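Dipeptide Epimerase (Enterococcus faecalis V583, PDB 3JVA) belongs to the mandelate racemase/muconate lactonizing enzyme family of the enolase superfamily and holds a magnesium ion in its C-terminal barrel domain. Local coordinates at residues Q210-E215 with I314-L319; R187-Q192 with M238-C243; Y228-V233 with G256-I261; L135-P140 with K159-T164. One frame throughout, in Å; residues are numbered along the deposited sequence.

Contact 1: Q210-E215 with I314-L319. With MG (magnesium ion), chain O.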
loop_
_atom_site.group_PDB
_atom_site.type_symbol
_atom_site.label_atom_id
_atom_site.label_comp_id
_atom_site.label_asym_id
_atom_site.label_seq_id
_atom_site.Cartn_x
_atom_site.Cartn_y
_atom_site.Cartn_z
ATOM N N GLN B 210 -34.832 -14.105 2.066
ATOM C CA GLN B 210 -34.880 -12.716 2.500
ATOM C C GLN B 210 -34.343 -12.582 3.923
ATOM O O GLN B 210 -35.094 -12.656 4.895
ATOM C CB GLN B 210 -36.314 -12.179 2.448
ATOM C CG GLN B 210 -36.432 -10.740 2.931
ATOM C CD GLN B 210 -37.870 -10.285 3.097
ATOM O OE1 GLN B 210 -38.631 -10.221 2.129
ATOM N NE2 GLN B 210 -38.249 -9.962 4.331
ATOM N N ILE B 211 -33.040 -12.377 4.035
ATOM C CA ILE B 211 -32.402 -12.241 5.337
ATOM C C ILE B 211 -32.003 -10.795 5.561
ATOM O O ILE B 211 -31.415 -10.173 4.682
ATOM C CB ILE B 211 -31.156 -13.135 5.417
ATOM C CG1 ILE B 211 -31.561 -14.590 5.181
ATOM C CG2 ILE B 211 -30.475 -12.976 6.767
ATOM C CD1 ILE B 211 -32.682 -15.072 6.089
ATOM N N GLU B 212 -32.339 -10.250 6.728
ATOM C CA GLU B 212 -31.989 -8.867 7.026
ATOM C C GLU B 212 -30.483 -8.707 7.221
ATOM O O GLU B 212 -29.882 -7.736 6.748
ATOM C CB GLU B 212 -32.696 -8.374 8.288
ATOM C CG GLU B 212 -32.306 -6.946 8.627
ATOM C CD GLU B 212 -32.612 -6.571 10.056
ATOM O OE1 GLU B 212 -32.614 -7.470 10.918
ATOM O OE2 GLU B 212 -32.827 -5.373 10.318
ATOM N N LEU B 213 -29.880 -9.651 7.938
ATOM C CA LEU B 213 -28.445 -9.610 8.184
ATOM C C LEU B 213 -27.923 -10.908 8.773
ATOM O O LEU B 213 -28.681 -11.718 9.314
ATOM C CB LEU B 213 -28.106 -8.451 9.129
ATOM C CG LEU B 213 -28.685 -8.532 10.548
ATOM C CD1 LEU B 213 -27.840 -9.476 11.415
ATOM C CD2 LEU B 213 -28.705 -7.139 11.164
ATOM N N VAL B 214 -26.613 -11.101 8.658
ATOM C CA VAL B 214 -25.959 -12.273 9.212
ATOM C C VAL B 214 -24.852 -11.788 10.132
ATOM O O VAL B 214 -23.966 -11.034 9.727
ATOM C CB VAL B 214 -25.353 -13.169 8.127
ATOM C CG1 VAL B 214 -24.578 -14.307 8.777
ATOM C CG2 VAL B 214 -26.462 -13.722 7.243
ATOM N N GLU B 215 -24.931 -12.244 11.372
ATOM C CA GLU B 215 -23.996 -11.883 12.421
ATOM C C GLU B 215 -22.796 -12.823 12.485
ATOM O O GLU B 215 -22.948 -14.041 12.396
ATOM C CB GLU B 215 -24.748 -11.928 13.749
ATOM C CG GLU B 215 -24.176 -11.112 14.858
ATOM C CD GLU B 215 -25.071 -11.146 16.082
ATOM O OE1 GLU B 215 -26.316 -11.083 15.925
ATOM O OE2 GLU B 215 -24.534 -11.230 17.195
ATOM N N ILE B 314 -27.535 3.695 17.074
ATOM C CA ILE B 314 -27.799 2.328 17.526
ATOM C C ILE B 314 -29.204 2.132 16.982
ATOM O O ILE B 314 -30.196 2.457 17.630
ATOM C CB ILE B 314 -27.768 2.193 19.068
ATOM C CG1 ILE B 314 -26.366 2.548 19.590
ATOM C CG2 ILE B 314 -28.094 0.754 19.474
ATOM C CD1 ILE B 314 -26.213 2.405 21.105
ATOM N N THR B 315 -29.264 1.606 15.764
ATOM C CA THR B 315 -30.512 1.434 15.038
ATOM C C THR B 315 -31.238 0.110 15.182
ATOM O O THR B 315 -32.375 -0.019 14.730
ATOM C CB THR B 315 -30.266 1.668 13.555
ATOM O OG1 THR B 315 -29.343 0.684 13.078
ATOM C CG2 THR B 315 -29.680 3.049 13.334
ATOM N N ARG B 316 -30.578 -0.871 15.787
ATOM C CA ARG B 316 -31.168 -2.187 15.997
ATOM C C ARG B 316 -30.949 -2.621 17.437
ATOM O O ARG B 316 -29.984 -2.206 18.074
ATOM C CB ARG B 316 -30.531 -3.219 15.062
ATOM C CG ARG B 316 -30.775 -2.971 13.578
ATOM C CD ARG B 316 -30.205 -4.123 12.767
ATOM N NE ARG B 316 -30.516 -4.045 11.341
ATOM C CZ ARG B 316 -29.816 -3.355 10.445
ATOM N NH1 ARG B 316 -28.744 -2.661 10.811
ATOM N NH2 ARG B 316 -30.181 -3.378 9.168
ATOM N N ALA B 317 -31.845 -3.459 17.947
ATOM C CA ALA B 317 -31.724 -3.947 19.312
ATOM C C ALA B 317 -32.151 -5.403 19.436
ATOM O O ALA B 317 -33.171 -5.817 18.883
ATOM C CB ALA B 317 -32.549 -3.075 20.252
ATOM N N ASP B 318 -31.342 -6.175 20.149
ATOM C CA ASP B 318 -31.602 -7.587 20.400
ATOM C C ASP B 318 -31.512 -7.684 21.919
ATOM O O ASP B 318 -30.554 -8.222 22.464
ATOM C CB ASP B 318 -30.529 -8.448 19.720
ATOM C CG ASP B 318 -30.687 -9.928 20.016
ATOM O OD1 ASP B 318 -31.838 -10.386 20.165
ATOM O OD2 ASP B 318 -29.658 -10.636 20.090
ATOM N N LEU B 319 -32.522 -7.133 22.588
ATOM C CA LEU B 319 -32.566 -7.093 24.052
ATOM C C LEU B 319 -33.793 -7.849 24.542
ATOM O O LEU B 319 -34.754 -7.250 25.015
ATOM C CB LEU B 319 -32.627 -5.632 24.508
ATOM C CG LEU B 319 -31.502 -4.739 23.974
ATOM C CD1 LEU B 319 -31.801 -3.285 24.306
ATOM C CD2 LEU B 319 -30.165 -5.172 24.576
HETATM MG MG MG O . -24.029 -12.688 18.092
HETATM O O HOH W 1 -27.124 -10.078 19.061
HETATM O O HOH W 2 -23.435 -14.088 19.471
HETATM O O HOH W 3 -25.519 -12.289 19.587
HETATM O O HOH W 4 -22.525 -13.407 16.859
#

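Contact 2: R187-Q192 with M238-C243. With MG (magnesium ion), chain O.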
loop_
_atom_site.group_PDB
_atom_site.type_symbol
_atom_site.label_atom_id
_atom_site.label_comp_id
_atom_site.label_asym_id
_atom_site.label_seq_id
_atom_site.Cartn_x
_atom_site.Cartn_y
_atom_site.Cartn_z
ATOM N N ARG B 187 -33.155 -12.091 11.365
ATOM C CA ARG B 187 -31.736 -11.867 11.645
ATOM C C ARG B 187 -31.106 -13.194 12.007
ATOM O O ARG B 187 -31.605 -13.901 12.885
ATOM C CB ARG B 187 -31.557 -10.923 12.835
ATOM C CG ARG B 187 -32.011 -9.532 12.574
ATOM C CD ARG B 187 -31.889 -8.650 13.803
ATOM N NE ARG B 187 -32.360 -7.312 13.476
ATOM C CZ ARG B 187 -32.806 -6.432 14.359
ATOM N NH1 ARG B 187 -32.848 -6.740 15.649
ATOM N NH2 ARG B 187 -33.227 -5.248 13.943
ATOM N N LEU B 188 -29.997 -13.526 11.359
ATOM C CA LEU B 188 -29.326 -14.779 11.649
ATOM C C LEU B 188 -28.010 -14.518 12.364
ATOM O O LEU B 188 -27.350 -13.514 12.111
ATOM C CB LEU B 188 -29.041 -15.541 10.353
ATOM C CG LEU B 188 -30.215 -15.674 9.381
ATOM C CD1 LEU B 188 -29.807 -16.588 8.239
ATOM C CD2 LEU B 188 -31.443 -16.220 10.109
ATOM N N ASP B 189 -27.650 -15.410 13.278
ATOM C CA ASP B 189 -26.376 -15.285 13.971
ATOM C C ASP B 189 -25.637 -16.573 13.662
ATOM O O ASP B 189 -26.022 -17.637 14.143
ATOM C CB ASP B 189 -26.563 -15.152 15.483
ATOM C CG ASP B 189 -25.285 -14.739 16.180
ATOM O OD1 ASP B 189 -24.204 -15.153 15.707
ATOM O OD2 ASP B 189 -25.359 -14.004 17.189
ATOM N N ALA B 190 -24.580 -16.480 12.855
ATOM C CA ALA B 190 -23.811 -17.659 12.465
ATOM C C ALA B 190 -22.794 -18.112 13.509
ATOM O O ALA B 190 -22.116 -19.119 13.325
ATOM C CB ALA B 190 -23.111 -17.403 11.125
ATOM N N ASN B 191 -22.693 -17.361 14.601
ATOM C CA ASN B 191 -21.784 -17.687 15.695
ATOM C C ASN B 191 -20.425 -18.273 15.309
ATOM O O ASN B 191 -20.066 -19.368 15.754
ATOM C CB ASN B 191 -22.491 -18.617 16.686
ATOM C CG ASN B 191 -23.585 -17.905 17.469
ATOM O OD1 ASN B 191 -23.316 -16.982 18.241
ATOM N ND2 ASN B 191 -24.825 -18.327 17.267
ATOM N N GLN B 192 -19.686 -17.535 14.483
ATOM C CA GLN B 192 -18.340 -17.912 14.035
ATOM C C GLN B 192 -18.244 -19.323 13.462
ATOM O O GLN B 192 -17.187 -19.953 13.518
ATOM C CB GLN B 192 -17.356 -17.792 15.205
ATOM C CG GLN B 192 -17.479 -16.516 16.009
ATOM C CD GLN B 192 -16.599 -16.528 17.247
ATOM O OE1 GLN B 192 -15.370 -16.475 17.153
ATOM N NE2 GLN B 192 -17.225 -16.610 18.415
ATOM N N MET B 238 -22.754 -8.336 10.015
ATOM C CA MET B 238 -22.525 -7.659 11.286
ATOM C C MET B 238 -21.475 -8.351 12.137
ATOM O O MET B 238 -21.454 -9.578 12.252
ATOM C CB MET B 238 -23.844 -7.572 12.070
ATOM C CG MET B 238 -23.715 -7.069 13.503
ATOM S SD MET B 238 -25.351 -6.869 14.280
ATOM C CE MET B 238 -25.985 -8.485 14.159
ATOM N N ALA B 239 -20.591 -7.558 12.728
ATOM C CA ALA B 239 -19.567 -8.113 13.597
ATOM C C ALA B 239 -20.118 -8.151 15.020
ATOM O O ALA B 239 -20.773 -7.213 15.460
ATOM C CB ALA B 239 -18.304 -7.245 13.556
ATOM N N ASP B 240 -19.878 -9.250 15.722
ATOM C CA ASP B 240 -20.301 -9.373 17.112
ATOM C C ASP B 240 -19.034 -9.666 17.916
ATOM O O ASP B 240 -18.398 -8.746 18.425
ATOM C CB ASP B 240 -21.318 -10.504 17.303
ATOM C CG ASP B 240 -21.821 -10.609 18.749
ATOM O OD1 ASP B 240 -21.226 -9.977 19.646
ATOM O OD2 ASP B 240 -22.808 -11.329 18.997
ATOM N N GLU B 241 -18.657 -10.940 17.999
ATOM C CA GLU B 241 -17.472 -11.338 18.749
ATOM C C GLU B 241 -16.185 -10.638 18.290
ATOM O O GLU B 241 -15.245 -10.508 19.075
ATOM C CB GLU B 241 -17.286 -12.866 18.694
ATOM C CG GLU B 241 -18.258 -13.689 19.564
ATOM C CD GLU B 241 -19.698 -13.711 19.052
ATOM O OE1 GLU B 241 -19.929 -13.407 17.860
ATOM O OE2 GLU B 241 -20.604 -14.055 19.844
ATOM N N SER B 242 -16.137 -10.185 17.035
ATOM C CA SER B 242 -14.948 -9.489 16.534
ATOM C C SER B 242 -14.831 -8.100 17.157
ATOM O O SER B 242 -13.795 -7.447 17.035
ATOM C CB SER B 242 -14.978 -9.350 15.004
ATOM O OG SER B 242 -14.665 -10.580 14.366
ATOM N N CYS B 243 -15.896 -7.646 17.816
ATOM C CA CYS B 243 -15.866 -6.336 18.462
ATOM C C CYS B 243 -16.241 -6.394 19.935
ATOM O O CYS B 243 -17.412 -6.578 20.279
ATOM C CB CYS B 243 -16.797 -5.345 17.760
ATOM S SG CYS B 243 -16.808 -3.702 18.566
HETATM MG MG MG O . -24.029 -12.688 18.092
HETATM O O HOH W 4 -22.525 -13.407 16.859
HETATM O O HOH W 2 -23.435 -14.088 19.471
HETATM O O HOH W 3 -25.519 -12.289 19.587
#

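Contact 3: Y228-V233 with G256-I261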
loop_
_atom_site.group_PDB
_atom_site.type_symbol
_atom_site.label_atom_id
_atom_site.label_comp_id
_atom_site.label_asym_id
_atom_site.label_seq_id
_atom_site.Cartn_x
_atom_site.Cartn_y
_atom_site.Cartn_z
ATOM N N TYR B 228 -13.727 -10.355 3.714
ATOM C CA TYR B 228 -13.972 -11.072 2.465
ATOM C C TYR B 228 -15.460 -11.375 2.322
ATOM O O TYR B 228 -16.060 -11.116 1.283
ATOM C CB TYR B 228 -13.176 -12.383 2.448
ATOM C CG TYR B 228 -13.458 -13.252 1.237
ATOM C CD1 TYR B 228 -12.944 -12.924 -0.017
ATOM C CD2 TYR B 228 -14.252 -14.393 1.348
ATOM C CE1 TYR B 228 -13.215 -13.719 -1.140
ATOM C CE2 TYR B 228 -14.528 -15.196 0.231
ATOM C CZ TYR B 228 -14.005 -14.851 -1.006
ATOM O OH TYR B 228 -14.260 -15.639 -2.110
ATOM N N VAL B 229 -16.057 -11.931 3.370
ATOM C CA VAL B 229 -17.479 -12.253 3.330
ATOM C C VAL B 229 -18.313 -11.010 3.037
ATOM O O VAL B 229 -19.137 -10.998 2.125
ATOM C CB VAL B 229 -17.947 -12.858 4.665
ATOM C CG1 VAL B 229 -19.439 -13.162 4.603
ATOM C CG2 VAL B 229 -17.162 -14.119 4.959
ATOM N N THR B 230 -18.088 -9.957 3.812
ATOM C CA THR B 230 -18.822 -8.717 3.629
ATOM C C THR B 230 -18.768 -8.226 2.187
ATOM O O THR B 230 -19.780 -7.804 1.624
ATOM C CB THR B 230 -18.259 -7.626 4.551
ATOM O OG1 THR B 230 -18.399 -8.051 5.911
ATOM C CG2 THR B 230 -18.996 -6.307 4.341
ATOM N N SER B 231 -17.584 -8.302 1.590
ATOM C CA SER B 231 -17.381 -7.836 0.226
ATOM C C SER B 231 -17.900 -8.783 -0.855
ATOM O O SER B 231 -18.005 -8.391 -2.014
ATOM C CB SER B 231 -15.892 -7.580 -0.014
ATOM O OG SER B 231 -15.169 -8.801 -0.069
ATOM N N GLN B 232 -18.230 -10.017 -0.488
ATOM C CA GLN B 232 -18.703 -10.976 -1.485
ATOM C C GLN B 232 -20.203 -11.234 -1.517
ATOM O O GLN B 232 -20.717 -11.770 -2.503
ATOM C CB GLN B 232 -17.975 -12.311 -1.311
ATOM C CG GLN B 232 -16.479 -12.249 -1.574
ATOM C CD GLN B 232 -16.158 -11.774 -2.976
ATOM O OE1 GLN B 232 -16.766 -12.225 -3.950
ATOM N NE2 GLN B 232 -15.193 -10.865 -3.089
ATOM N N VAL B 233 -20.915 -10.866 -0.457
ATOM C CA VAL B 233 -22.357 -11.095 -0.425
ATOM C C VAL B 233 -23.142 -9.798 -0.310
ATOM O O VAL B 233 -22.649 -8.807 0.235
ATOM C CB VAL B 233 -22.756 -12.011 0.754
ATOM C CG1 VAL B 233 -21.916 -13.281 0.737
ATOM C CG2 VAL B 233 -22.581 -11.272 2.076
ATOM N N GLY B 256 -12.721 -1.504 7.084
ATOM C CA GLY B 256 -13.997 -1.650 6.403
ATOM C C GLY B 256 -14.399 -3.115 6.406
ATOM O O GLY B 256 -14.911 -3.638 5.420
ATOM N N THR B 257 -14.177 -3.768 7.540
ATOM C CA THR B 257 -14.460 -5.189 7.704
ATOM C C THR B 257 -15.928 -5.618 7.623
ATOM O O THR B 257 -16.225 -6.687 7.083
ATOM C CB THR B 257 -13.898 -5.708 9.048
ATOM O OG1 THR B 257 -12.551 -5.245 9.224
ATOM C CG2 THR B 257 -13.903 -7.232 9.075
ATOM N N VAL B 258 -16.836 -4.800 8.151
ATOM C CA VAL B 258 -18.261 -5.150 8.166
ATOM C C VAL B 258 -19.231 -4.018 7.848
ATOM O O VAL B 258 -18.840 -2.859 7.711
ATOM C CB VAL B 258 -18.678 -5.721 9.543
ATOM C CG1 VAL B 258 -17.969 -7.040 9.811
ATOM C CG2 VAL B 258 -18.350 -4.706 10.643
ATOM N N ASP B 259 -20.511 -4.371 7.750
ATOM C CA ASP B 259 -21.561 -3.400 7.465
ATOM C C ASP B 259 -22.152 -2.803 8.740
ATOM O O ASP B 259 -22.581 -1.652 8.746
ATOM C CB ASP B 259 -22.695 -4.055 6.681
ATOM C CG ASP B 259 -22.245 -4.582 5.342
ATOM O OD1 ASP B 259 -21.693 -3.785 4.555
ATOM O OD2 ASP B 259 -22.445 -5.787 5.083
ATOM N N VAL B 260 -22.175 -3.601 9.805
ATOM C CA VAL B 260 -22.749 -3.191 11.082
ATOM C C VAL B 260 -21.969 -3.800 12.240
ATOM O O VAL B 260 -21.351 -4.855 12.101
ATOM C CB VAL B 260 -24.224 -3.664 11.176
ATOM C CG1 VAL B 260 -24.860 -3.208 12.491
ATOM C CG2 VAL B 260 -25.007 -3.139 9.996
ATOM N N ILE B 261 -21.996 -3.136 13.389
ATOM C CA ILE B 261 -21.291 -3.647 14.558
ATOM C C ILE B 261 -22.244 -3.810 15.734
ATOM O O ILE B 261 -23.006 -2.901 16.057
ATOM C CB ILE B 261 -20.112 -2.718 14.940
ATOM C CG1 ILE B 261 -19.009 -2.854 13.884
ATOM C CG2 ILE B 261 -19.586 -3.063 16.334
ATOM C CD1 ILE B 261 -17.832 -1.900 14.070
#

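Contact 4: L135-P140 with K159-T164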
loop_
_atom_site.group_PDB
_atom_site.type_symbol
_atom_site.label_atom_id
_atom_site.label_comp_id
_atom_site.label_asym_id
_atom_site.label_seq_id
_atom_site.Cartn_x
_atom_site.Cartn_y
_atom_site.Cartn_z
ATOM N N LEU B 135 -35.552 -16.843 18.657
ATOM C CA LEU B 135 -36.295 -18.091 18.707
ATOM C C LEU B 135 -35.298 -19.188 19.050
ATOM O O LEU B 135 -34.265 -19.321 18.391
ATOM C CB LEU B 135 -36.945 -18.395 17.352
ATOM C CG LEU B 135 -37.958 -17.389 16.800
ATOM C CD1 LEU B 135 -38.444 -17.875 15.442
ATOM C CD2 LEU B 135 -39.131 -17.229 17.761
ATOM N N GLY B 136 -35.599 -19.966 20.084
ATOM C CA GLY B 136 -34.699 -21.034 20.474
ATOM C C GLY B 136 -34.606 -22.100 19.402
ATOM O O GLY B 136 -35.597 -22.407 18.740
ATOM N N ILE B 137 -33.419 -22.666 19.222
ATOM C CA ILE B 137 -33.226 -23.698 18.213
ATOM C C ILE B 137 -34.084 -24.917 18.528
ATOM O O ILE B 137 -34.154 -25.367 19.671
ATOM C CB ILE B 137 -31.735 -24.103 18.112
ATOM C CG1 ILE B 137 -30.934 -22.934 17.531
ATOM C CG2 ILE B 137 -31.569 -25.331 17.224
ATOM C CD1 ILE B 137 -31.424 -22.466 16.163
ATOM N N ASP B 138 -34.748 -25.439 17.505
ATOM C CA ASP B 138 -35.615 -26.596 17.670
ATOM C C ASP B 138 -35.996 -27.071 16.269
ATOM O O ASP B 138 -35.498 -26.533 15.276
ATOM C CB ASP B 138 -36.860 -26.184 18.465
ATOM C CG ASP B 138 -37.500 -27.344 19.206
ATOM O OD1 ASP B 138 -38.129 -27.093 20.255
ATOM O OD2 ASP B 138 -37.383 -28.497 18.744
ATOM N N GLU B 139 -36.857 -28.079 16.180
ATOM C CA GLU B 139 -37.273 -28.574 14.874
ATOM C C GLU B 139 -37.934 -27.437 14.104
ATOM O O GLU B 139 -38.562 -26.564 14.701
ATOM C CB GLU B 139 -38.247 -29.744 15.029
ATOM C CG GLU B 139 -37.613 -30.993 15.620
ATOM C CD GLU B 139 -36.362 -31.426 14.868
ATOM O OE1 GLU B 139 -36.441 -31.640 13.639
ATOM O OE2 GLU B 139 -35.297 -31.552 15.508
ATOM N N PRO B 140 -37.801 -27.430 12.768
ATOM C CA PRO B 140 -38.394 -26.381 11.928
ATOM C C PRO B 140 -39.845 -26.048 12.272
ATOM O O PRO B 140 -40.196 -24.887 12.488
ATOM C CB PRO B 140 -38.250 -26.953 10.521
ATOM C CG PRO B 140 -36.954 -27.698 10.611
ATOM C CD PRO B 140 -37.084 -28.417 11.941
ATOM N N LYS B 159 -34.922 -13.439 15.468
ATOM C CA LYS B 159 -33.512 -13.783 15.381
ATOM C C LYS B 159 -33.321 -15.265 15.645
ATOM O O LYS B 159 -33.912 -15.812 16.577
ATOM C CB LYS B 159 -32.717 -12.972 16.407
ATOM C CG LYS B 159 -31.265 -13.398 16.558
ATOM C CD LYS B 159 -30.503 -12.404 17.422
ATOM C CE LYS B 159 -29.134 -12.936 17.813
ATOM N NZ LYS B 159 -29.274 -14.084 18.747
ATOM N N ILE B 160 -32.508 -15.915 14.817
ATOM C CA ILE B 160 -32.237 -17.336 14.994
ATOM C C ILE B 160 -30.776 -17.656 14.720
ATOM O O ILE B 160 -30.128 -17.024 13.883
ATOM C CB ILE B 160 -33.103 -18.239 14.073
ATOM C CG1 ILE B 160 -32.635 -18.123 12.626
ATOM C CG2 ILE B 160 -34.570 -17.859 14.195
ATOM C CD1 ILE B 160 -33.212 -19.192 11.714
ATOM N N LYS B 161 -30.266 -18.647 15.437
ATOM C CA LYS B 161 -28.887 -19.075 15.279
ATOM C C LYS B 161 -28.768 -20.035 14.098
ATOM O O LYS B 161 -29.646 -20.870 13.879
ATOM C CB LYS B 161 -28.413 -19.769 16.558
ATOM C CG LYS B 161 -26.976 -20.261 16.508
ATOM C CD LYS B 161 -26.516 -20.806 17.863
ATOM C CE LYS B 161 -27.337 -22.011 18.293
ATOM N NZ LYS B 161 -26.881 -22.567 19.601
ATOM N N VAL B 162 -27.698 -19.888 13.322
ATOM C CA VAL B 162 -27.440 -20.772 12.186
ATOM C C VAL B 162 -25.998 -21.251 12.302
ATOM O O VAL B 162 -25.329 -20.960 13.290
ATOM C CB VAL B 162 -27.647 -20.062 10.827
ATOM C CG1 VAL B 162 -29.125 -19.743 10.630
ATOM C CG2 VAL B 162 -26.810 -18.792 10.761
ATOM N N GLY B 163 -25.519 -21.974 11.297
ATOM C CA GLY B 163 -24.164 -22.493 11.347
ATOM C C GLY B 163 -24.157 -23.870 11.988
ATOM O O GLY B 163 -23.109 -24.380 12.376
ATOM N N THR B 164 -25.339 -24.471 12.101
ATOM C CA THR B 164 -25.491 -25.797 12.702
ATOM C C THR B 164 -25.539 -26.864 11.613
ATOM O O THR B 164 -25.813 -28.034 11.886
ATOM C CB THR B 164 -26.806 -25.896 13.499
ATOM O OG1 THR B 164 -27.910 -26.002 12.589
ATOM C CG2 THR B 164 -27.003 -24.661 14.360
HETATM O O HOH W 5 -31.709 -19.357 17.779
#

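Contact 1: Q210-E215 with I314-L319
The carboxylate of Glu212 takes the N-H of Arg316 from above its own plane: NE points almost straight at OE2, with an N-H...O angle of 175°, yet reaches it 66° out of the carboxylate plane. The bond is 2.9 Å from Arg316 NE to Glu212 OE2 and counts as a salt bridge. Seen from the arginine it is regular, because OE2 lies at the edge of the guanidinium and in its plane. The other oxygen, OE1, is engaged by Arg187 of strand 185-189, so each carboxylate oxygen has an arginine. Strands 213-215 and 314-317 are not neighbours; three strands separate them either way round the barrel, and their closest CA atoms, of Leu213 and Arg316, are 11.1 Å apart. Long side chains must therefore bridge the interior. Arg316 runs extended from CG to NE, and Glu212, with CG anti to its backbone N (chi1 178°), reaches out to meet it from the opposite direction. Leu213 lies under one face of the guanidinium, its CD2 3.6 Å from Arg316 NE. Farther along, water 1 sits 2.8 Å from Asp318 OD2 and makes a weak bond of 3.4 Å to Glu215 OE1. Glu215 OE2 binds the magnesium ion, a site completed on the protein side by Asp189 and Asp240. One end of the contact is thus a charge pair flanked by a leucine, and the other two carboxylates linked only loosely through water 1; Glu212, held between Arg316 and Arg187, probably offsets part of their positive charge, while the magnesium ion probably does the same for Glu215.

Contact 2: R187-Q192 with M238-C243
Asp189 and Asp240 grip one magnesium ion at the ends of two strands of a TIM-type barrel, the metal site characteristic of the enolase superfamily. Along segment 187-192, strand 185-189 delivers Asp189, whose OD2 binds the metal at 2.1 Å. Asp240 OD2 binds at 2.0 Å from the opposite side of the ion, and Glu215 with three waters completes six ligands. The second oxygen of Asp189 is not idle: Asn191 N bonds to OD1 at 2.9 Å, closing an Asx turn that steadies the carboxylate just where the strand ends. Asp189 OD1 also accepts a hydrogen bond from metal-bound water 4, 2.7 Å away, and that water donates a second one to Glu241 OE1 at 2.8 Å. Next, Asn191 reaches back toward the site, and water 2 on the metal donates to its OD1 at 3.1 Å as well as to Glu241 OE2. Glu241 is therefore a second-shell residue, each oxygen accepting from one coordinated water. A bend at chi2 (71°) curls its carboxylate over toward them, while Lys267 pairs with Asp240 OD1, the oxygen that does not bind the metal. Gln192 closes the segment: OE1 is bound by Arg220 N, and its amide, only 14° from parallel with the Glu241 carboxylate, rests on that side chain's methylene carbons, with Gln192 NE2 3.3 Å from Glu241 CG.

Contact 3: Y228-V233 with G256-I261
On the outer layer of the (beta/alpha) barrel, the last turn of helix 223-232 packs against the link that carries helix 246-255 into strand 260-263, at the Thr230 side chain. The link begins with a Schellman motif: Gly256, with positive phi, is the C-prime residue, and the chain then passes Thr257 and Val258 beside Thr230. The backbones are close here, with the CA atoms of Thr230 and Val258 5.8 Å apart. Thr230 OG1 lies 2.8 Å from Thr257 O, and Leu226 O of its own helix is another acceptor for this hydroxyl. With OG1 set beside the backbone N (chi1 -61°), the methyl is left anti to that nitrogen and faces Asp259. CG2 rests on the carboxylate, 3.6 Å from Asp259 OD2 and 3.7 Å from Asp259 OD1, the threonine and aspartate side chains lying alongside and running in opposing senses. The polar end of Asp259 is occupied elsewhere: OD2 accepts from Ile237 N of the neighbouring strand and forms a salt bridge with Lys197 of a second subunit. That lysine also bonds to Thr230 O, so one amino group from across the interface fastens both sides of the contact. Val258 adds CG1, 4.1 Å from Thr230 OG1. Within the helix, Ser231 OG donates to Tyr228 O at 2.8 Å. Packing of a helix end against the neighbouring helix-to-strand link, at the N-terminal ends of the strands, belongs to the outer layer of a TIM-type barrel, at the end remote from the metal site.

Contact 4: L135-P140 with K159-T164
Leu135 and Lys159 join the first two parallel strands of the barrel where a beta-alpha-beta unit opens: strand 128-134 is giving way to the loop before helix 140-152, and strand 157-161 returns beside it. The direct backbone bond is Leu135 N to Lys159 O, 2.8 Å long and nearly in line with the carbonyl. One step on, the pairing is mediated by solvent. Water 5 donates to Leu135 O at 2.6 Å and accepts from Lys161 N at 2.8 Å, standing in for the next bond of a parallel pair as the chains part. Apolar contact lies on the helical side: Leu135 CB meets Ile160 CG2 at 4.0 Å, and CD1 touches the same methyl, the two side chains crossing at a slant, Leu135 packed against helices 140-152 and 166-180 and Ile160 against 166-180. Lys159, by contrast, sends its amino group into the barrel mouth, where it hydrogen-bonds a glycerol molecule. Beyond the strand, Ile137 crosses Lys161 at about a right angle. A bend at chi3 of the lysine (62°) brings its CE back to 3.8 Å from Ile137 CG1, while the terminal methyl, Ile137 CD1, sits 3.3 Å from the backbone oxygen Lys161 O.

In the fold
All four contacts draw on the same barrel sheet, but at different depths. Contacts 1 and 2 face the barrel interior, contact 2 buried and contact 1, like contact 4, partly so; they share the magnesium ion and waters 2, 3 and 4, and the Glu212-Arg187 pair ties them. Contact 2 works through metal and water, whereas contact 1 spans the barrel with a charge pair. Contact 4 stands beside contact 2, strands 157-161 and 185-189 being neighbours, and mixes backbone, water and apolar contacts. Contact 3 is buried yet peripheral, sealed in part by another subunit; it joins contact 2 through strands 236-239 and 260-263, and lies about 23 Å, centre to centre, from contact 4.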